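Local coordinates for protein Pcdhgc3 (Mus musculus, PDB 4ZI8), which is probably a calcium-dependent cell-adhesion protein that may help establish and maintain specific neuronal connections in the brain, at residues R84-L98 against S110-N122. Numbering follows the deposited sequence.
Sequences REELCGTLPSCTVTL and SAEVVVQDINDNN. With CA (calcium ion), chain O; CA (calcium ion), chain P; CA (calcium ion), chain N.
Antiparallel pairing joins T95-L98 to A111-V114, the V96-V113 and L98-A111 pairs being hydrogen-bonded, and V115 N extends the ladder to C94 O (2.7 Å, nearly straight at 176°). These are the last two strands of the first cadherin repeat; beyond them, helix 84-88 and the DxNDN linker 117-121 meet at the calcium site between the first two repeats. Beside that bond, one water bridges C94 N and V115 O. On the face that carries V96 and V113, CG2 of V96 meets CG2 of V115 at 3.9 Å and L98 lays CD2 against CB of A111, while F67 packs on V96 and V113. The C88-C94 disulfide closes the loop between helix and strand, its C94 SG lying near CB of V115.

E85 bridges two calcium ions: OE2 binds the first at 2.2 Å, and OE1 binds the second while reaching the first at a longer 2.8 Å. D117 OD1, the I118 carbonyl and D120 OD1 also bind the first ion; D120 OD2 binds the second, E29 and D153 help complete the cluster, and N119 OD1 and the N121 carbonyl bind a third ion. R84 forms a second shell. A chi1 of -166° turns CG away from the R84 backbone N, and further bends lay CD on D117 CB; NE bonds OD1 from above the carboxylate, the two planes almost perpendicular (89°), while D117 has another polar partner in N157. NH2 forms a salt bridge with E85 OE2, so the positive group probably offsets the crowding of carboxylates that share the metal. A leucine in place of R84 would probably leave the D117 and E85 carboxylates without this shared cation and the G89 carbonyl without its clamp. That clamp is end-on: NH1 and NH2 both donate to G89 O, NH2 at 2.7 Å.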
ATOM      1  N   ARG B  84      24.760 -22.244  27.859  1.00 19.62           N
ATOM      2  CA  ARG B  84      24.828 -22.836  26.535  1.00 18.21           C
ATOM      3  C   ARG B  84      24.592 -21.759  25.459  1.00 16.89           C
ATOM      4  O   ARG B  84      25.192 -21.829  24.395  1.00 18.36           O
ATOM      5  CB  ARG B  84      23.815 -23.999  26.404  1.00 19.29           C
ATOM      6  CG  ARG B  84      24.014 -24.932  25.184  1.00 21.66           C
ATOM      7  CD  ARG B  84      22.678 -25.400  24.604  1.00 22.95           C
ATOM      8  NE  ARG B  84      21.903 -24.255  24.143  1.00 25.45           N
ATOM      9  CZ  ARG B  84      22.133 -23.609  23.007  1.00 22.53           C
ATOM     10  NH1 ARG B  84      23.080 -24.019  22.176  1.00 24.03           N
ATOM     11  NH2 ARG B  84      21.413 -22.557  22.698  1.00 24.90           N
ATOM     12  N   GLU B  85      23.752 -20.753  25.724  1.00 20.81           N
ATOM     13  CA  GLU B  85      23.469 -19.773  24.684  1.00 21.30           C
ATOM     14  C   GLU B  85      24.726 -19.000  24.323  1.00 23.65           C
ATOM     15  O   GLU B  85      24.997 -18.768  23.140  1.00 28.57           O
ATOM     16  CB  GLU B  85      22.333 -18.807  25.106  1.00 21.85           C
ATOM     17  CG  GLU B  85      20.941 -19.398  24.881  1.00 19.89           C
ATOM     18  CD  GLU B  85      20.634 -20.549  25.838  1.00 22.17           C
ATOM     19  OE1 GLU B  85      20.771 -20.363  27.058  1.00 22.19           O
ATOM     20  OE2 GLU B  85      20.245 -21.644  25.393  1.00 22.26           O
ATOM     21  N   GLU B  86      25.491 -18.603  25.330  1.00 20.64           N
ATOM     22  CA  GLU B  86      26.756 -17.911  25.115  1.00 21.91           C
ATOM     23  C   GLU B  86      27.803 -18.812  24.497  1.00 24.27           C
ATOM     24  O   GLU B  86      28.593 -18.382  23.661  1.00 25.76           O
ATOM     25  CB  GLU B  86      27.311 -17.376  26.425  1.00 25.50           C
ATOM     26  CG  GLU B  86      28.550 -16.516  26.231  1.00 30.94           C
ATOM     27  CD  GLU B  86      29.197 -16.160  27.552  1.00 38.26           C
ATOM     28  OE1 GLU B  86      28.954 -16.866  28.555  1.00 40.69           O
ATOM     29  OE2 GLU B  86      29.940 -15.173  27.598  1.00 42.89           O
ATOM     30  N   LEU B  87      27.825 -20.058  24.935  1.00 22.18           N
ATOM     31  CA  LEU B  87      28.892 -20.975  24.533  1.00 25.63           C
ATOM     32  C   LEU B  87      28.776 -21.333  23.071  1.00 25.90           C
ATOM     33  O   LEU B  87      29.780 -21.327  22.334  1.00 24.02           O
ATOM     34  CB  LEU B  87      28.840 -22.242  25.378  1.00 22.91           C
ATOM     35  CG  LEU B  87      29.395 -22.123  26.802  1.00 26.57           C
ATOM     36  CD1 LEU B  87      29.017 -23.323  27.662  1.00 22.43           C
ATOM     37  CD2 LEU B  87      30.883 -22.049  26.695  1.00 29.79           C
ATOM     38  N   CYS B  88      27.542 -21.627  22.658  1.00 21.82           N
ATOM     39  CA  CYS B  88      27.327 -22.369  21.428  1.00 23.52           C
ATOM     40  C   CYS B  88      26.190 -21.812  20.571  1.00 22.85           C
ATOM     41  O   CYS B  88      25.839 -22.411  19.555  1.00 23.76           O
ATOM     42  CB  CYS B  88      27.056 -23.845  21.754  1.00 23.08           C
ATOM     43  SG  CYS B  88      28.464 -24.704  22.515  1.00 27.76           S
ATOM     44  N   GLY B  89      25.649 -20.656  20.947  1.00 25.15           N
ATOM     45  CA  GLY B  89      24.604 -20.008  20.176  1.00 21.14           C
ATOM     46  C   GLY B  89      23.495 -20.950  19.762  1.00 22.85           C
ATOM     47  O   GLY B  89      22.921 -21.630  20.601  1.00 25.67           O
ATOM     48  N   THR B  90      23.212 -21.034  18.464  1.00 25.77           N
ATOM     49  CA  THR B  90      22.184 -21.973  18.007  1.00 27.69           C
ATOM     50  C   THR B  90      22.705 -23.321  17.459  1.00 27.06           C
ATOM     51  O   THR B  90      21.946 -24.073  16.820  1.00 28.62           O
ATOM     52  CB  THR B  90      21.307 -21.351  16.926  1.00 24.63           C
ATOM     53  OG1 THR B  90      22.131 -20.908  15.837  1.00 28.46           O
ATOM     54  CG2 THR B  90      20.486 -20.183  17.498  1.00 24.43           C
ATOM     55  N   LEU B  91      23.980 -23.607  17.658  1.00 25.95           N
ATOM     56  CA  LEU B  91      24.518 -24.944  17.351  1.00 24.17           C
ATOM     57  C   LEU B  91      23.696 -26.000  18.057  1.00 23.04           C
ATOM     58  O   LEU B  91      23.333 -25.822  19.205  1.00 22.81           O
ATOM     59  CB  LEU B  91      25.975 -25.054  17.780  1.00 25.74           C
ATOM     60  CG  LEU B  91      26.975 -24.159  17.058  1.00 29.66           C
ATOM     61  CD1 LEU B  91      28.366 -24.376  17.641  1.00 35.69           C
ATOM     62  CD2 LEU B  91      26.963 -24.485  15.602  1.00 31.50           C
ATOM     63  N   PRO B  92      23.380 -27.103  17.375  1.00 25.88           N
ATOM     64  CA  PRO B  92      22.483 -28.090  17.980  1.00 24.76           C
ATOM     65  C   PRO B  92      23.137 -28.888  19.099  1.00 28.75           C
ATOM     66  O   PRO B  92      22.425 -29.487  19.908  1.00 31.54           O
ATOM     67  CB  PRO B  92      22.125 -28.991  16.805  1.00 28.53           C
ATOM     68  CG  PRO B  92      23.323 -28.917  15.927  1.00 30.14           C
ATOM     69  CD  PRO B  92      23.752 -27.475  16.004  1.00 30.37           C
ATOM     70  N   SER B  93      24.464 -28.911  19.153  1.00 27.22           N
ATOM     71  CA  SER B  93      25.157 -29.561  20.261  0.50 28.08           C
ATOM     72  C   SER B  93      26.281 -28.684  20.795  1.00 25.83           C
ATOM     73  O   SER B  93      26.929 -27.959  20.035  1.00 25.82           O
ATOM     74  CB  SER B  93      25.712 -30.925  19.839  0.50 28.80           C
ATOM     75  OG  SER B  93      26.906 -30.791  19.090  0.50 28.57           O
ATOM     76  N   CYS B  94      26.511 -28.780  22.102  1.00 20.86           N
ATOM     77  CA  CYS B  94      27.468 -27.945  22.787  1.00 20.91           C
ATOM     78  C   CYS B  94      28.408 -28.750  23.703  1.00 21.36           C
ATOM     79  O   CYS B  94      27.987 -29.252  24.726  1.00 24.32           O
ATOM     80  CB  CYS B  94      26.735 -26.920  23.619  1.00 22.14           C
ATOM     81  SG  CYS B  94      27.751 -25.602  24.213  1.00 25.07           S
ATOM     82  N   THR B  95      29.673 -28.814  23.355  1.00 23.06           N
ATOM     83  CA  THR B  95      30.642 -29.596  24.142  1.00 20.20           C
ATOM     84  C   THR B  95      31.746 -28.679  24.588  1.00 22.07           C
ATOM     85  O   THR B  95      32.317 -27.957  23.765  1.00 24.70           O
ATOM     86  CB  THR B  95      31.245 -30.727  23.327  1.00 22.90           C
ATOM     87  OG1 THR B  95      30.199 -31.571  22.860  1.00 25.99           O
ATOM     88  CG2 THR B  95      32.224 -31.560  24.179  1.00 25.52           C
ATOM     89  N   VAL B  96      32.027 -28.658  25.882  1.00 17.52           N
ATOM     90  CA  VAL B  96      33.171 -27.922  26.371  1.00 19.33           C
ATOM     91  C   VAL B  96      34.338 -28.924  26.486  1.00 22.69           C
ATOM     92  O   VAL B  96      34.166 -29.977  27.075  1.00 23.34           O
ATOM     93  CB  VAL B  96      32.900 -27.295  27.737  1.00 23.46           C
ATOM     94  CG1 VAL B  96      34.176 -26.710  28.355  1.00 29.82           C
ATOM     95  CG2 VAL B  96      31.815 -26.214  27.638  1.00 26.63           C
ATOM     96  N   THR B  97      35.489 -28.627  25.912  1.00 20.74           N
ATOM     97  CA  THR B  97      36.621 -29.536  26.076  1.00 26.68           C
ATOM     98  C   THR B  97      37.612 -28.927  27.048  1.00 28.69           C
ATOM     99  O   THR B  97      37.706 -27.700  27.197  1.00 28.44           O
ATOM    100  CB  THR B  97      37.302 -29.838  24.755  1.00 28.14           C
ATOM    101  OG1 THR B  97      37.808 -28.614  24.208  1.00 33.86           O
ATOM    102  CG2 THR B  97      36.299 -30.432  23.781  1.00 21.85           C
ATOM    103  N   LEU B  98      38.306 -29.786  27.767  1.00 23.91           N
ATOM    104  CA  LEU B  98      39.334 -29.329  28.666  1.00 22.10           C
ATOM    105  C   LEU B  98      40.394 -30.420  28.774  1.00 23.89           C
ATOM    106  O   LEU B  98      40.260 -31.507  28.191  1.00 24.36           O
ATOM    107  CB  LEU B  98      38.755 -28.984  30.039  1.00 25.39           C
ATOM    108  CG  LEU B  98      38.153 -30.130  30.850  1.00 25.30           C
ATOM    109  CD1 LEU B  98      38.247 -29.828  32.322  1.00 29.89           C
ATOM    110  CD2 LEU B  98      36.709 -30.390  30.467  1.00 29.16           C
ATOM    111  N   SER B 110      42.600 -35.740  28.026  1.00 24.94           N
ATOM    112  CA  SER B 110      41.490 -34.955  27.504  1.00 25.70           C
ATOM    113  C   SER B 110      40.230 -35.289  28.259  1.00 23.51           C
ATOM    114  O   SER B 110      40.009 -36.438  28.652  1.00 25.90           O
ATOM    115  CB  SER B 110      41.263 -35.228  26.013  1.00 32.32           C
ATOM    116  OG  SER B 110      42.250 -34.581  25.242  1.00 44.93           O
ATOM    117  N   ALA B 111      39.388 -34.291  28.434  1.00 22.62           N
ATOM    118  CA  ALA B 111      38.076 -34.502  29.006  1.00 22.46           C
ATOM    119  C   ALA B 111      37.063 -33.634  28.252  1.00 24.92           C
ATOM    120  O   ALA B 111      37.427 -32.644  27.596  1.00 25.67           O
ATOM    121  CB  ALA B 111      38.073 -34.176  30.465  1.00 19.88           C
ATOM    122  N   GLU B 112      35.797 -33.990  28.336  1.00 24.20           N
ATOM    123  CA  GLU B 112      34.793 -33.190  27.646  1.00 20.81           C
ATOM    124  C   GLU B 112      33.442 -33.307  28.315  1.00 23.30           C
ATOM    125  O   GLU B 112      33.097 -34.340  28.901  1.00 20.49           O
ATOM    126  CB  GLU B 112      34.715 -33.572  26.167  1.00 29.33           C
ATOM    127  CG  GLU B 112      34.216 -34.939  25.882  1.00 34.39           C
ATOM    128  CD  GLU B 112      34.442 -35.359  24.429  1.00 37.28           C
ATOM    129  OE1 GLU B 112      35.374 -34.855  23.762  1.00 38.11           O
ATOM    130  OE2 GLU B 112      33.683 -36.219  23.957  1.00 42.27           O
ATOM    131  N   VAL B 113      32.694 -32.196  28.268  1.00 20.74           N
ATOM    132  CA  VAL B 113      31.424 -32.091  28.978  1.00 19.81           C
ATOM    133  C   VAL B 113      30.426 -31.558  27.972  1.00 18.09           C
ATOM    134  O   VAL B 113      30.645 -30.487  27.386  1.00 20.00           O
ATOM    135  CB  VAL B 113      31.511 -31.176  30.227  1.00 18.41           C
ATOM    136  CG1 VAL B 113      30.155 -31.041  30.897  1.00 16.53           C
ATOM    137  CG2 VAL B 113      32.514 -31.725  31.233  1.00 19.25           C
ATOM    138  N   VAL B 114      29.395 -32.353  27.692  1.00 20.24           N
ATOM    139  CA  VAL B 114      28.282 -31.905  26.856  1.00 21.64           C
ATOM    140  C   VAL B 114      27.382 -30.999  27.692  1.00 20.71           C
ATOM    141  O   VAL B 114      26.987 -31.353  28.815  1.00 20.40           O
ATOM    142  CB  VAL B 114      27.471 -33.079  26.296  1.00 23.82           C
ATOM    143  CG1 VAL B 114      26.267 -32.547  25.464  1.00 24.37           C
ATOM    144  CG2 VAL B 114      28.373 -34.004  25.462  1.00 22.69           C
ATOM    145  N   VAL B 115      27.086 -29.812  27.166  1.00 21.49           N
ATOM    146  CA  VAL B 115      26.250 -28.862  27.883  1.00 20.13           C
ATOM    147  C   VAL B 115      24.876 -28.840  27.214  1.00 20.99           C
ATOM    148  O   VAL B 115      24.728 -28.415  26.056  1.00 17.78           O
ATOM    149  CB  VAL B 115      26.889 -27.476  27.917  1.00 23.47           C
ATOM    150  CG1 VAL B 115      25.969 -26.465  28.612  1.00 22.65           C
ATOM    151  CG2 VAL B 115      28.266 -27.547  28.634  1.00 24.21           C
ATOM    152  N   GLN B 116      23.890 -29.382  27.919  1.00 17.82           N
ATOM    153  CA  GLN B 116      22.558 -29.574  27.365  1.00 20.52           C
ATOM    154  C   GLN B 116      21.669 -28.356  27.581  1.00 21.83           C
ATOM    155  O   GLN B 116      21.692 -27.761  28.647  1.00 21.92           O
ATOM    156  CB  GLN B 116      21.906 -30.802  27.987  1.00 22.74           C
ATOM    157  CG  GLN B 116      22.718 -32.093  27.732  1.00 26.09           C
ATOM    158  CD  GLN B 116      22.283 -33.250  28.609  1.00 35.33           C
ATOM    159  OE1 GLN B 116      21.790 -33.053  29.727  1.00 39.20           O
ATOM    160  NE2 GLN B 116      22.484 -34.473  28.116  1.00 38.63           N
ATOM    161  N   ASP B 117      20.852 -28.037  26.574  1.00 23.37           N
ATOM    162  CA  ASP B 117      19.960 -26.865  26.601  1.00 19.34           C
ATOM    163  C   ASP B 117      18.882 -26.971  27.623  1.00 17.36           C
ATOM    164  O   ASP B 117      18.281 -28.020  27.765  1.00 21.91           O
ATOM    165  CB  ASP B 117      19.300 -26.664  25.232  1.00 18.49           C
ATOM    166  CG  ASP B 117      18.592 -25.321  25.114  1.00 16.34           C
ATOM    167  OD1 ASP B 117      19.145 -24.297  25.568  1.00 17.78           O
ATOM    168  OD2 ASP B 117      17.485 -25.269  24.534  1.00 21.43           O
ATOM    169  N   ILE B 118      18.602 -25.884  28.342  1.00 21.60           N
ATOM    170  CA  ILE B 118      17.349 -25.821  29.072  1.00 19.20           C
ATOM    171  C   ILE B 118      16.576 -24.618  28.535  1.00 15.97           C
ATOM    172  O   ILE B 118      17.149 -23.700  27.913  1.00 15.95           O
ATOM    173  CB  ILE B 118      17.536 -25.726  30.639  1.00 19.59           C
ATOM    174  CG1 ILE B 118      18.088 -24.367  31.033  1.00 20.48           C
ATOM    175  CG2 ILE B 118      18.470 -26.874  31.163  1.00 18.20           C
ATOM    176  CD1 ILE B 118      18.346 -24.198  32.548  1.00 19.38           C
ATOM    177  N   ASN B 119      15.276 -24.631  28.745  1.00 16.60           N
ATOM    178  CA  ASN B 119      14.452 -23.540  28.233  1.00 17.32           C
ATOM    179  C   ASN B 119      14.452 -22.333  29.152  1.00 20.25           C
ATOM    180  O   ASN B 119      13.380 -21.948  29.692  1.00 22.07           O
ATOM    181  CB  ASN B 119      13.008 -23.989  27.988  1.00 17.86           C
ATOM    182  CG  ASN B 119      12.270 -23.007  27.061  1.00 18.35           C
ATOM    183  OD1 ASN B 119      12.909 -22.296  26.285  1.00 19.04           O
ATOM    184  ND2 ASN B 119      10.950 -22.923  27.179  1.00 18.96           N
ATOM    185  N   ASP B 120      15.630 -21.708  29.301  1.00 17.42           N
ATOM    186  CA  ASP B 120      15.794 -20.543  30.168  1.00 17.03           C
ATOM    187  C   ASP B 120      15.627 -19.211  29.434  1.00 19.85           C
ATOM    188  O   ASP B 120      15.849 -18.149  30.033  1.00 22.87           O
ATOM    189  CB  ASP B 120      17.165 -20.569  30.874  1.00 21.52           C
ATOM    190  CG  ASP B 120      18.345 -20.845  29.930  1.00 23.43           C
ATOM    191  OD1 ASP B 120      18.141 -21.265  28.775  1.00 22.95           O
ATOM    192  OD2 ASP B 120      19.521 -20.712  30.377  1.00 28.64           O
ATOM    193  N   ASN B 121      15.189 -19.234  28.175  1.00 17.57           N
ATOM    194  CA  ASN B 121      14.886 -17.963  27.478  1.00 17.89           C
ATOM    195  C   ASN B 121      13.492 -17.885  26.840  1.00 17.94           C
ATOM    196  O   ASN B 121      13.019 -18.858  26.186  1.00 17.01           O
ATOM    197  CB  ASN B 121      15.936 -17.709  26.392  1.00 19.46           C
ATOM    198  CG  ASN B 121      17.343 -17.565  26.951  1.00 19.99           C
ATOM    199  OD1 ASN B 121      17.793 -16.447  27.254  1.00 21.47           O
ATOM    200  ND2 ASN B 121      18.057 -18.694  27.092  1.00 21.56           N
ATOM    201  N   ASN B 122      12.844 -16.740  27.047  1.00 21.75           N
ATOM    202  CA  ASN B 122      11.676 -16.312  26.258  1.00 23.47           C
ATOM    203  C   ASN B 122      12.086 -16.002  24.841  1.00 19.22           C
ATOM    204  O   ASN B 122      13.212 -15.579  24.614  1.00 20.92           O
ATOM    205  CB  ASN B 122      11.044 -15.041  26.818  1.00 22.63           C
ATOM    206  CG  ASN B 122      10.565 -15.179  28.228  1.00 24.83           C
ATOM    207  OD1 ASN B 122      10.094 -16.226  28.640  1.00 24.41           O
ATOM    208  ND2 ASN B 122      10.640 -14.081  28.980  1.00 30.33           N
TER
HETATM  209 CA    CA O 402      18.918 -22.493  26.966  1.00 20.52          CA
HETATM  210 CA    CA P 403      21.369 -20.242  29.230  1.00 20.46          CA
HETATM  211 CA    CA N 401      13.025 -20.623  24.723  1.00 18.54          CA
HETATM  212  O   HOH W   1      24.364 -29.880  23.965  1.00 32.12           O
HETATM  213  O   HOH W   2      20.487 -17.999  29.226  1.00 19.78           O